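Local atomic coordinates of citrate synthase (Mycobacterium tuberculosis, PDB entry 4TVM), a protein that catalyses the condensation of oxaloacetate with acetyl-CoA and water to give citrate and CoA, a step of the Krebs cycle. Residues G34-L37 with T43-D46; P135-V140 with G257-L262; L162-L167 with G394-W399; F226-D231 with A319-E324. One frame throughout, in Å; residues are numbered along the deposited sequence.

Contact 1. Residues G34-L37 with T43-D46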
loop_
_atom_site.group_PDB
_atom_site.type_symbol
_atom_site.label_atom_id
_atom_site.label_comp_id
_atom_site.label_asym_id
_atom_site.label_seq_id
_atom_site.Cartn_x
_atom_site.Cartn_y
_atom_site.Cartn_z
ATOM N N GLY A 34 -17.279 20.170 3.971
ATOM C CA GLY A 34 -18.224 20.107 2.873
ATOM C C GLY A 34 -17.391 19.929 1.626
ATOM O O GLY A 34 -16.470 19.105 1.616
ATOM N N PRO A 35 -17.737 20.672 0.564
ATOM C CA PRO A 35 -16.766 20.996 -0.474
ATOM C C PRO A 35 -15.915 22.175 0.022
ATOM O O PRO A 35 -16.118 23.329 -0.375
ATOM C CB PRO A 35 -17.626 21.334 -1.704
ATOM C CG PRO A 35 -19.028 21.516 -1.208
ATOM C CD PRO A 35 -19.134 20.940 0.170
ATOM N N LEU A 36 -14.975 21.869 0.913
ATOM C CA LEU A 36 -14.252 22.914 1.634
ATOM C C LEU A 36 -13.505 23.893 0.737
ATOM O O LEU A 36 -13.484 25.079 1.041
ATOM C CB LEU A 36 -13.306 22.330 2.683
ATOM C CG LEU A 36 -12.516 23.343 3.527
ATOM C CD1 LEU A 36 -13.414 24.328 4.256
ATOM C CD2 LEU A 36 -11.635 22.624 4.527
ATOM N N LEU A 37 -12.893 23.427 -0.350
ATOM C CA LEU A 37 -12.341 24.371 -1.336
ATOM C C LEU A 37 -12.823 24.094 -2.730
ATOM O O LEU A 37 -12.872 22.942 -3.115
ATOM C CB LEU A 37 -10.809 24.384 -1.352
ATOM C CG LEU A 37 -9.860 23.202 -1.615
ATOM C CD1 LEU A 37 -9.884 22.614 -3.020
ATOM C CD2 LEU A 37 -8.463 23.742 -1.337
ATOM N N THR A 43 -7.841 24.491 2.506
ATOM C CA THR A 43 -7.770 23.099 2.954
ATOM C C THR A 43 -7.460 23.017 4.437
ATOM O O THR A 43 -6.948 23.972 5.035
ATOM C CB THR A 43 -6.642 22.312 2.264
ATOM O OG1 THR A 43 -5.385 22.971 2.479
ATOM C CG2 THR A 43 -6.899 22.145 0.779
ATOM N N THR A 44 -7.764 21.867 5.034
ATOM C CA THR A 44 -7.263 21.573 6.367
ATOM C C THR A 44 -5.859 21.058 6.176
ATOM O O THR A 44 -5.553 20.417 5.175
ATOM C CB THR A 44 -8.115 20.519 7.111
ATOM O OG1 THR A 44 -8.115 19.282 6.378
ATOM C CG2 THR A 44 -9.573 21.011 7.311
ATOM N N PHE A 45 -4.987 21.363 7.115
ATOM C CA PHE A 45 -3.659 20.765 7.145
ATOM C C PHE A 45 -3.584 19.972 8.452
ATOM O O PHE A 45 -3.873 20.515 9.491
ATOM C CB PHE A 45 -2.616 21.869 7.071
ATOM C CG PHE A 45 -1.197 21.387 7.195
ATOM C CD1 PHE A 45 -0.592 20.699 6.155
ATOM C CD2 PHE A 45 -0.451 21.665 8.342
ATOM C CE1 PHE A 45 0.713 20.266 6.266
ATOM C CE2 PHE A 45 0.860 21.235 8.461
ATOM C CZ PHE A 45 1.443 20.533 7.421
ATOM N N ASP A 46 -3.260 18.684 8.389
ATOM C CA ASP A 46 -3.215 17.818 9.579
ATOM C C ASP A 46 -2.193 16.716 9.441
ATOM O O ASP A 46 -2.480 15.670 8.879
ATOM C CB ASP A 46 -4.576 17.156 9.797
ATOM C CG ASP A 46 -4.677 16.439 11.138
ATOM O OD1 ASP A 46 -3.838 16.664 12.039
ATOM O OD2 ASP A 46 -5.626 15.664 11.297
#
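T43 lies beside L37, and the two side chains run alongside each other, pointing the same way. The modelled separation of their methyl groups is too short to be trusted, so the pairing is clear only in outline. The hydroxyl of T43 makes a weak hydrogen bond to the carbonyl oxygen of D29 of the second subunit, and the backbone N of L37 is hydrogen-bonded to OD1 of N51 of that same subunit.

At T44 the partner changes to L36. The CG of this leucine is anti to the backbone N (chi1 -179°), which carries CD2 up to the strand; there CD2 of L36 lies 3.8 Å from CG2 of T44, the two side chains meeting at a slant. The same CD2 of L36 is 4.0 Å from N of T44 and 4.2 Å from C of T43, so this one methyl rests on the peptide joining the two threonines. Between the two segments the contact is van der Waals only, methyls on methyls and on a peptide.

Beyond T44, F45 packs on I416 and D46 holds the N of N51 and the hydroxyl of T52 with a single oxygen, OD2. The 34-37 segment belongs to the loop between strands 29-32 and 42-45. Strand 42-45 lies against strand 414-417 of its own chain and pairs in parallel with a strand of the second subunit, carrying the sheet across the dimer interface.

Contact 2. Residues P135-V140 with G257-L262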
loop_
_atom_site.group_PDB
_atom_site.type_symbol
_atom_site.label_atom_id
_atom_site.label_comp_id
_atom_site.label_asym_id
_atom_site.label_seq_id
_atom_site.Cartn_x
_atom_site.Cartn_y
_atom_site.Cartn_z
ATOM N N PRO A 135 9.857 -10.450 3.374
ATOM C CA PRO A 135 9.896 -10.254 1.927
ATOM C C PRO A 135 9.164 -11.315 1.124
ATOM O O PRO A 135 8.456 -11.011 0.163
ATOM C CB PRO A 135 11.392 -10.324 1.606
ATOM C CG PRO A 135 12.075 -9.885 2.846
ATOM C CD PRO A 135 11.143 -10.112 4.005
ATOM N N VAL A 136 9.362 -12.554 1.517
ATOM C CA VAL A 136 8.805 -13.685 0.829
ATOM C C VAL A 136 7.304 -13.638 0.852
ATOM O O VAL A 136 6.664 -13.893 -0.143
ATOM C CB VAL A 136 9.242 -15.000 1.511
ATOM C CG1 VAL A 136 8.727 -16.194 0.721
ATOM C CG2 VAL A 136 10.758 -15.064 1.631
ATOM N N LEU A 137 6.751 -13.342 2.015
ATOM C CA LEU A 137 5.302 -13.218 2.210
ATOM C C LEU A 137 4.646 -12.080 1.415
ATOM O O LEU A 137 3.546 -12.232 0.891
ATOM C CB LEU A 137 5.035 -13.025 3.705
ATOM C CG LEU A 137 3.765 -12.349 4.216
ATOM C CD1 LEU A 137 2.656 -13.347 4.328
ATOM C CD2 LEU A 137 4.032 -11.739 5.586
ATOM N N SER A 138 5.260 -10.916 1.336
ATOM C CA SER A 138 4.653 -9.875 0.485
ATOM C C SER A 138 4.694 -10.355 -0.983
ATOM O O SER A 138 3.745 -10.158 -1.758
ATOM C CB SER A 138 5.428 -8.579 0.615
ATOM O OG SER A 138 6.820 -8.887 0.551
ATOM N N SER A 139 5.793 -11.014 -1.346
ATOM C CA SER A 139 5.980 -11.415 -2.711
ATOM C C SER A 139 4.901 -12.403 -3.091
ATOM O O SER A 139 4.303 -12.296 -4.165
ATOM C CB SER A 139 7.367 -12.010 -2.886
ATOM O OG SER A 139 7.714 -12.095 -4.248
ATOM N N VAL A 140 4.651 -13.351 -2.191
ATOM C CA VAL A 140 3.740 -14.463 -2.452
ATOM C C VAL A 140 2.276 -14.017 -2.432
ATOM O O VAL A 140 1.474 -14.466 -3.204
ATOM C CB VAL A 140 4.017 -15.603 -1.461
ATOM C CG1 VAL A 140 3.065 -16.771 -1.685
ATOM C CG2 VAL A 140 5.451 -16.094 -1.641
ATOM N N GLY A 257 -1.053 -4.348 0.257
ATOM C CA GLY A 257 -0.704 -2.990 0.677
ATOM C C GLY A 257 -0.704 -2.824 2.171
ATOM O O GLY A 257 0.128 -2.140 2.738
ATOM N N GLY A 258 -1.650 -3.457 2.830
ATOM C CA GLY A 258 -1.607 -3.525 4.266
ATOM C C GLY A 258 -0.321 -4.191 4.691
ATOM O O GLY A 258 0.275 -3.762 5.686
ATOM N N ILE A 259 0.118 -5.226 3.967
ATOM C CA ILE A 259 1.311 -5.986 4.400
ATOM C C ILE A 259 2.582 -5.158 4.236
ATOM O O ILE A 259 3.496 -5.230 5.085
ATOM C CB ILE A 259 1.481 -7.319 3.629
ATOM C CG1 ILE A 259 0.411 -8.317 4.073
ATOM C CG2 ILE A 259 2.840 -7.941 3.893
ATOM C CD1 ILE A 259 0.145 -9.372 3.044
ATOM N N ASN A 260 2.647 -4.389 3.143
ATOM C CA ASN A 260 3.770 -3.497 2.931
ATOM C C ASN A 260 3.777 -2.388 4.002
ATOM O O ASN A 260 4.844 -2.039 4.529
ATOM C CB ASN A 260 3.713 -2.857 1.551
ATOM C CG ASN A 260 3.860 -3.845 0.417
ATOM O OD1 ASN A 260 4.390 -4.933 0.571
ATOM N ND2 ASN A 260 3.392 -3.450 -0.748
ATOM N N ALA A 261 2.617 -1.801 4.302
ATOM C CA ALA A 261 2.572 -0.734 5.350
ATOM C C ALA A 261 3.046 -1.285 6.674
ATOM O O ALA A 261 3.795 -0.648 7.387
ATOM C CB ALA A 261 1.182 -0.151 5.517
ATOM N N LEU A 262 2.639 -2.507 6.961
ATOM C CA LEU A 262 3.048 -3.190 8.181
ATOM C C LEU A 262 4.544 -3.404 8.285
ATOM O O LEU A 262 5.099 -3.426 9.369
ATOM C CB LEU A 262 2.327 -4.538 8.288
ATOM C CG LEU A 262 2.241 -5.111 9.692
ATOM C CD1 LEU A 262 1.230 -4.338 10.514
ATOM C CD2 LEU A 262 1.918 -6.601 9.626
#
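S138 and I259 face each other where two helices run past one another almost antiparallel; the CA atoms of S138 and I259 are 6.5 Å apart. The short axes approach to 9.9 Å and their N-to-C directions differ by 161°, so residues of helix 133-147 and helix 251-262 meet in opposite order along the chain. This antiparallel pair belongs to the helical body of the citrate synthase fold and lies at the dimer interface: S139 O is hydrogen-bonded to S139 OG of the second subunit, and A261 O to S247 OG of that subunit.

I259 makes the largest contribution. Its CB points at the other helix, and its CG2 methyl lies 4.2 Å from CB of S138 and 4.3 Å from CD2 of L137. That leucine leaves its backbone to one side of the interface, yet its end swings in to meet the isoleucine. The N260 side chain also reaches CB of S138, but the orientation of its amide is uncertain.

With chi1 at 45°, OG of S138 is turned back onto its own helix, within hydrogen-bonding reach of two carbonyls of the preceding turn, P135 O at 2.7 Å and M134 O, and probably shares its proton between them. The helical N of S139 reaches P135 O from the same face, at 3.1 Å.

The hydroxyl is thus satisfied within its own helix, and what S138 offers I259 is its CB; the match is van der Waals, mainly through carbon, with the N260 amide at its margin.

Contact 3. Residues L162-L167 with G394-W399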
loop_
_atom_site.group_PDB
_atom_site.type_symbol
_atom_site.label_atom_id
_atom_site.label_comp_id
_atom_site.label_asym_id
_atom_site.label_seq_id
_atom_site.Cartn_x
_atom_site.Cartn_y
_atom_site.Cartn_z
ATOM N N LEU A 162 -15.215 -15.982 -1.394
ATOM C CA LEU A 162 -14.321 -17.071 -1.672
ATOM C C LEU A 162 -12.873 -16.646 -1.450
ATOM O O LEU A 162 -12.083 -17.422 -0.895
ATOM C CB LEU A 162 -14.529 -17.505 -3.112
ATOM C CG LEU A 162 -13.734 -18.686 -3.645
ATOM C CD1 LEU A 162 -13.935 -19.927 -2.797
ATOM C CD2 LEU A 162 -14.130 -18.947 -5.085
ATOM N N SER A 163 -12.507 -15.420 -1.833
ATOM C CA SER A 163 -11.151 -14.956 -1.525
ATOM C C SER A 163 -10.983 -14.412 -0.110
ATOM O O SER A 163 -9.845 -14.229 0.351
ATOM C CB SER A 163 -10.611 -13.950 -2.572
ATOM O OG SER A 163 -11.424 -12.794 -2.704
ATOM N N THR A 164 -12.074 -14.130 0.592
ATOM C CA THR A 164 -11.964 -13.901 2.053
ATOM C C THR A 164 -11.531 -15.218 2.686
ATOM O O THR A 164 -10.599 -15.265 3.478
ATOM C CB THR A 164 -13.283 -13.417 2.637
ATOM O OG1 THR A 164 -13.430 -12.026 2.332
ATOM C CG2 THR A 164 -13.382 -13.647 4.158
ATOM N N ILE A 165 -12.174 -16.295 2.264
ATOM C CA ILE A 165 -11.853 -17.622 2.756
ATOM C C ILE A 165 -10.434 -17.997 2.396
ATOM O O ILE A 165 -9.633 -18.343 3.265
ATOM C CB ILE A 165 -12.846 -18.681 2.208
ATOM C CG1 ILE A 165 -14.286 -18.331 2.613
ATOM C CG2 ILE A 165 -12.527 -20.040 2.766
ATOM C CD1 ILE A 165 -14.438 -17.979 4.098
ATOM N N ARG A 166 -10.129 -17.941 1.107
ATOM C CA ARG A 166 -8.781 -18.241 0.620
ATOM C C ARG A 166 -7.676 -17.519 1.387
ATOM O O ARG A 166 -6.619 -18.087 1.638
ATOM C CB ARG A 166 -8.679 -17.873 -0.848
ATOM C CG ARG A 166 -8.869 -19.046 -1.774
ATOM C CD ARG A 166 -9.457 -18.639 -3.094
ATOM N NE ARG A 166 -9.608 -19.812 -3.928
ATOM C CZ ARG A 166 -10.008 -19.787 -5.195
ATOM N NH1 ARG A 166 -10.297 -18.626 -5.788
ATOM N NH2 ARG A 166 -10.116 -20.933 -5.867
ATOM N N LEU A 167 -7.904 -16.269 1.754
ATOM C CA LEU A 167 -6.894 -15.511 2.514
ATOM C C LEU A 167 -6.783 -15.989 3.938
ATOM O O LEU A 167 -5.689 -16.149 4.455
ATOM C CB LEU A 167 -7.226 -14.018 2.523
ATOM C CG LEU A 167 -6.606 -13.203 1.385
ATOM C CD1 LEU A 167 -7.389 -11.929 1.128
ATOM C CD2 LEU A 167 -5.172 -12.867 1.737
ATOM N N GLY A 394 -9.031 -8.111 10.343
ATOM C CA GLY A 394 -9.385 -6.709 10.472
ATOM C C GLY A 394 -9.219 -6.035 9.142
ATOM O O GLY A 394 -10.092 -5.273 8.690
ATOM N N TRP A 395 -8.079 -6.293 8.516
ATOM C CA TRP A 395 -7.848 -5.816 7.160
ATOM C C TRP A 395 -9.022 -6.154 6.316
ATOM O O TRP A 395 -9.523 -5.316 5.588
ATOM C CB TRP A 395 -6.598 -6.434 6.547
ATOM C CG TRP A 395 -5.326 -5.861 7.090
ATOM C CD1 TRP A 395 -5.175 -4.698 7.739
ATOM C CD2 TRP A 395 -4.031 -6.458 7.018
ATOM N NE1 TRP A 395 -3.862 -4.508 8.089
ATOM C CE2 TRP A 395 -3.137 -5.588 7.669
ATOM C CE3 TRP A 395 -3.543 -7.667 6.492
ATOM C CZ2 TRP A 395 -1.795 -5.871 7.813
ATOM C CZ3 TRP A 395 -2.187 -7.942 6.618
ATOM C CH2 TRP A 395 -1.326 -7.039 7.265
ATOM N N ILE A 396 -9.486 -7.376 6.424
ATOM C CA ILE A 396 -10.556 -7.848 5.550
ATOM C C ILE A 396 -11.893 -7.186 5.862
ATOM O O ILE A 396 -12.648 -6.842 4.951
ATOM C CB ILE A 396 -10.670 -9.383 5.616
ATOM C CG1 ILE A 396 -9.460 -10.009 4.942
ATOM C CG2 ILE A 396 -11.918 -9.871 4.901
ATOM C CD1 ILE A 396 -9.372 -11.523 5.034
ATOM N N ALA A 397 -12.186 -7.033 7.154
ATOM C CA ALA A 397 -13.455 -6.504 7.623
ATOM C C ALA A 397 -13.668 -5.094 7.145
ATOM O O ALA A 397 -14.790 -4.736 6.769
ATOM C CB ALA A 397 -13.466 -6.531 9.134
ATOM N N HIS A 398 -12.591 -4.293 7.212
ATOM C CA HIS A 398 -12.610 -2.884 6.823
ATOM C C HIS A 398 -12.783 -2.703 5.326
ATOM O O HIS A 398 -13.545 -1.862 4.880
ATOM C CB HIS A 398 -11.304 -2.203 7.252
ATOM C CG HIS A 398 -11.255 -1.867 8.704
ATOM N ND1 HIS A 398 -10.858 -2.772 9.664
ATOM C CD2 HIS A 398 -11.567 -0.735 9.368
ATOM C CE1 HIS A 398 -10.911 -2.202 10.853
ATOM N NE2 HIS A 398 -11.343 -0.967 10.702
ATOM N N TRP A 399 -12.020 -3.466 4.561
ATOM C CA TRP A 399 -12.162 -3.546 3.095
ATOM C C TRP A 399 -13.596 -3.901 2.701
ATOM O O TRP A 399 -14.197 -3.260 1.828
ATOM C CB TRP A 399 -11.208 -4.625 2.570
ATOM C CG TRP A 399 -11.098 -4.721 1.085
ATOM C CD1 TRP A 399 -10.084 -4.230 0.298
ATOM C CD2 TRP A 399 -12.012 -5.360 0.205
ATOM N NE1 TRP A 399 -10.328 -4.513 -1.010
ATOM C CE2 TRP A 399 -11.506 -5.207 -1.097
ATOM C CE3 TRP A 399 -13.221 -6.045 0.389
ATOM C CZ2 TRP A 399 -12.158 -5.716 -2.212
ATOM C CZ3 TRP A 399 -13.873 -6.544 -0.716
ATOM C CH2 TRP A 399 -13.340 -6.366 -2.008
#
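I396 meets T164 and L167 in a helix-helix packing within the predominantly alpha-helical citrate synthase fold, joining helix 383-403 to helix 159-182. Its conformation divides the work between two branches. CG1 stands beside the backbone N and anti to the carbonyl carbon (chi1 -70°), and the chain then continues extended to CD1 (chi2 175°). CG2 is thereby left to meet the threonine while CD1 reaches along to the leucine.

The two beta-branched side chains are set askew to each other. CG2 of I396 lies 3.7 Å from OG1 of T164 and 4.1 Å from its CG2, touching both arms of the threonine. OG1 is held chiefly by the carbonyl of V160, with a weak bond to R400 NH1 of helix 383-403; its touch on I396 is van der Waals. L167, about one turn further along its helix, joins with its CB 4.1 Å from CD1 of I396, and its side chain also packs on F252 of helix 251-262.

Away from this interface, H398 folds back onto the helix that bears it. Its imidazole plane contains the oxygen it binds: ND1 donates to G394 O at 2.8 Å with an N-H...O angle of 164°. That bond holds the ring's rotation, and the backbone N of H398 donates to the same oxygen from the opposite face of the carbonyl plane, at 3.1 Å.

Contact 4. Residues F226-D231 with A319-E324. With OAA (oxaloacetate ion), chain B.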
loop_
_atom_site.group_PDB
_atom_site.type_symbol
_atom_site.label_atom_id
_atom_site.label_comp_id
_atom_site.label_asym_id
_atom_site.label_seq_id
_atom_site.Cartn_x
_atom_site.Cartn_y
_atom_site.Cartn_z
ATOM N N PHE A 226 -3.524 -13.639 18.636
ATOM C CA PHE A 226 -4.123 -13.173 17.411
ATOM C C PHE A 226 -5.440 -12.461 17.661
ATOM O O PHE A 226 -5.796 -11.559 16.931
ATOM C CB PHE A 226 -4.351 -14.326 16.448
ATOM C CG PHE A 226 -3.092 -14.957 15.923
ATOM C CD1 PHE A 226 -1.894 -14.259 15.868
ATOM C CD2 PHE A 226 -3.133 -16.245 15.427
ATOM C CE1 PHE A 226 -0.757 -14.849 15.358
ATOM C CE2 PHE A 226 -2.008 -16.844 14.909
ATOM C CZ PHE A 226 -0.817 -16.141 14.866
ATOM N N ILE A 227 -6.164 -12.826 18.706
ATOM C CA ILE A 227 -7.364 -12.065 19.084
ATOM C C ILE A 227 -6.956 -10.660 19.498
ATOM O O ILE A 227 -7.557 -9.648 19.059
ATOM C CB ILE A 227 -8.157 -12.724 20.229
ATOM C CG1 ILE A 227 -8.481 -14.181 19.872
ATOM C CG2 ILE A 227 -9.437 -11.943 20.506
ATOM C CD1 ILE A 227 -9.248 -14.959 20.925
ATOM N N LEU A 228 -5.900 -10.573 20.295
ATOM C CA LEU A 228 -5.422 -9.259 20.765
ATOM C C LEU A 228 -4.992 -8.371 19.643
ATOM O O LEU A 228 -5.119 -7.155 19.749
ATOM C CB LEU A 228 -4.313 -9.404 21.787
ATOM C CG LEU A 228 -4.849 -9.898 23.143
ATOM C CD1 LEU A 228 -3.882 -10.845 23.839
ATOM C CD2 LEU A 228 -5.213 -8.738 24.055
ATOM N N HIS A 229 -4.512 -8.969 18.548
ATOM C CA HIS A 229 -4.000 -8.198 17.390
ATOM C C HIS A 229 -4.915 -8.223 16.181
ATOM O O HIS A 229 -4.583 -7.647 15.153
ATOM C CB HIS A 229 -2.638 -8.726 16.982
ATOM C CG HIS A 229 -1.535 -8.350 17.918
ATOM N ND1 HIS A 229 -0.856 -7.152 17.824
ATOM C CD2 HIS A 229 -0.971 -9.024 18.953
ATOM C CE1 HIS A 229 0.072 -7.100 18.765
ATOM N NE2 HIS A 229 0.018 -8.220 19.467
ATOM N N ALA A 230 -6.077 -8.852 16.290
ATOM C CA ALA A 230 -6.990 -8.923 15.174
ATOM C C ALA A 230 -7.453 -7.604 14.514
ATOM O O ALA A 230 -7.554 -7.545 13.296
ATOM C CB ALA A 230 -8.185 -9.747 15.560
ATOM N N ASP A 231 -7.761 -6.569 15.275
ATOM C CA ASP A 231 -8.116 -5.281 14.658
ATOM C C ASP A 231 -7.737 -4.166 15.580
ATOM O O ASP A 231 -7.642 -4.384 16.766
ATOM C CB ASP A 231 -9.595 -5.189 14.392
ATOM C CG ASP A 231 -9.918 -4.009 13.549
ATOM O OD1 ASP A 231 -9.367 -3.950 12.405
ATOM O OD2 ASP A 231 -10.693 -3.128 13.992
ATOM N N ALA A 319 -2.397 -4.762 26.789
ATOM C CA ALA A 319 -1.143 -4.814 27.523
ATOM C C ALA A 319 -1.283 -5.707 28.747
ATOM O O ALA A 319 -0.487 -6.616 28.953
ATOM C CB ALA A 319 -0.714 -3.422 27.936
ATOM N N ARG A 320 -2.334 -5.474 29.522
ATOM C CA ARG A 320 -2.497 -6.147 30.796
ATOM C C ARG A 320 -2.753 -7.644 30.614
ATOM O O ARG A 320 -2.244 -8.477 31.369
ATOM C CB ARG A 320 -3.658 -5.524 31.577
ATOM C CG ARG A 320 -3.821 -4.014 31.408
ATOM C CD ARG A 320 -4.411 -3.369 32.651
ATOM N NE ARG A 320 -5.573 -4.102 33.156
ATOM C CZ ARG A 320 -6.476 -3.614 34.001
ATOM N NH1 ARG A 320 -6.403 -2.362 34.450
ATOM N NH2 ARG A 320 -7.483 -4.389 34.383
ATOM N N ILE A 321 -3.559 -7.990 29.619
ATOM C CA ILE A 321 -3.811 -9.392 29.332
ATOM C C ILE A 321 -2.493 -10.010 28.912
ATOM O O ILE A 321 -2.149 -11.110 29.330
ATOM C CB ILE A 321 -4.850 -9.583 28.216
ATOM C CG1 ILE A 321 -6.229 -9.128 28.687
ATOM C CG2 ILE A 321 -4.936 -11.039 27.804
ATOM C CD1 ILE A 321 -7.086 -8.587 27.562
ATOM N N VAL A 322 -1.739 -9.276 28.109
ATOM C CA VAL A 322 -0.497 -9.803 27.562
ATOM C C VAL A 322 0.568 -10.078 28.644
ATOM O O VAL A 322 1.211 -11.120 28.613
ATOM C CB VAL A 322 0.058 -8.896 26.442
ATOM C CG1 VAL A 322 1.405 -9.408 25.969
ATOM C CG2 VAL A 322 -0.906 -8.867 25.267
ATOM N N LYS A 323 0.743 -9.173 29.605
ATOM C CA LYS A 323 1.686 -9.415 30.705
ATOM C C LYS A 323 1.344 -10.706 31.448
ATOM O O LYS A 323 2.223 -11.457 31.875
ATOM C CB LYS A 323 1.691 -8.249 31.685
ATOM C CG LYS A 323 2.707 -8.423 32.801
ATOM C CD LYS A 323 2.672 -7.271 33.795
ATOM C CE LYS A 323 3.656 -7.493 34.938
ATOM N NZ LYS A 323 3.294 -6.740 36.179
ATOM N N GLU A 324 0.050 -10.956 31.572
ATOM C CA GLU A 324 -0.458 -12.121 32.269
ATOM C C GLU A 324 -0.031 -13.409 31.571
ATOM O O GLU A 324 0.536 -14.309 32.195
ATOM C CB GLU A 324 -1.987 -12.035 32.337
ATOM C CG GLU A 324 -2.595 -12.436 33.662
ATOM C CD GLU A 324 -4.011 -12.962 33.495
ATOM O OE1 GLU A 324 -4.830 -12.298 32.800
ATOM O OE2 GLU A 324 -4.292 -14.047 34.052
HETATM O O1 OAA B . -1.769 -3.448 17.154
HETATM O O2 OAA B . 0.294 -3.562 17.968
HETATM O O4 OAA B . -1.714 1.222 16.535
HETATM O O5 OAA B . -2.752 0.202 14.896
HETATM O O3 OAA B . -1.632 -1.946 15.227
HETATM C C1 OAA B . -0.678 -2.921 17.486
HETATM C C2 OAA B . -0.564 -1.434 17.293
HETATM C C3 OAA B . -1.374 -1.101 16.065
HETATM C C4 OAA B . -1.940 0.211 15.824
#
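L228 puts both of its methyl groups against helix 317-329. CD1 lies 3.8 Å from CG2 of V322 and 4.1 Å from CG2 of I321, while CD2 sits 4.0 Å from CD1 of I321; all three CB atoms point into the interface. With CG of L228 beside the backbone N (chi1 -73°), the isobutyl fork opens over this pair, running aslant to both side chains. I76 of helix 76-82 packs on L228 as well.

The next residue, H229, turns to the substrate. It belongs to the oxaloacetate pocket of this alpha-helical citrate synthase fold, and oxygen O2 of oxaloacetate stands at the edge of its ring, near the ring plane, 3.6 Å from CE1 of H229.

Outside that shell, the ring of F387 meets the imidazole with the two planes at about 60°, and T369 of helix 367-375 touches both H229 and V322. The carbonyl oxygen of H229 takes a hydrogen bond from NE of R391, whose NH2 in turn binds oxaloacetate. The side chain of V322 is about 8 Å from that of D366, which lines the oxaloacetate pocket and probably belongs to the active site.

Contacts 2, 3 and 4 form one connected body, whereas contact 1 stands apart, its nearest atoms about 17 Å from contact 2 and about 20 Å from contact 4. Contact 1 nevertheless shares with contact 2 its touch on the second subunit. W395 ties contact 3 to contact 2: its CZ3 lies 3.7 Å from I259 CG1. Contacts 3 and 4 meet where G394 and H398 approach D231. Contact 4 alone holds a residue of the oxaloacetate pocket, H229; the side chain of I259 in contact 2 is about 13 Å from a bound oxaloacetate. Helix 383-403, which bears contact 3, also supplies F387 and R391 to that pocket.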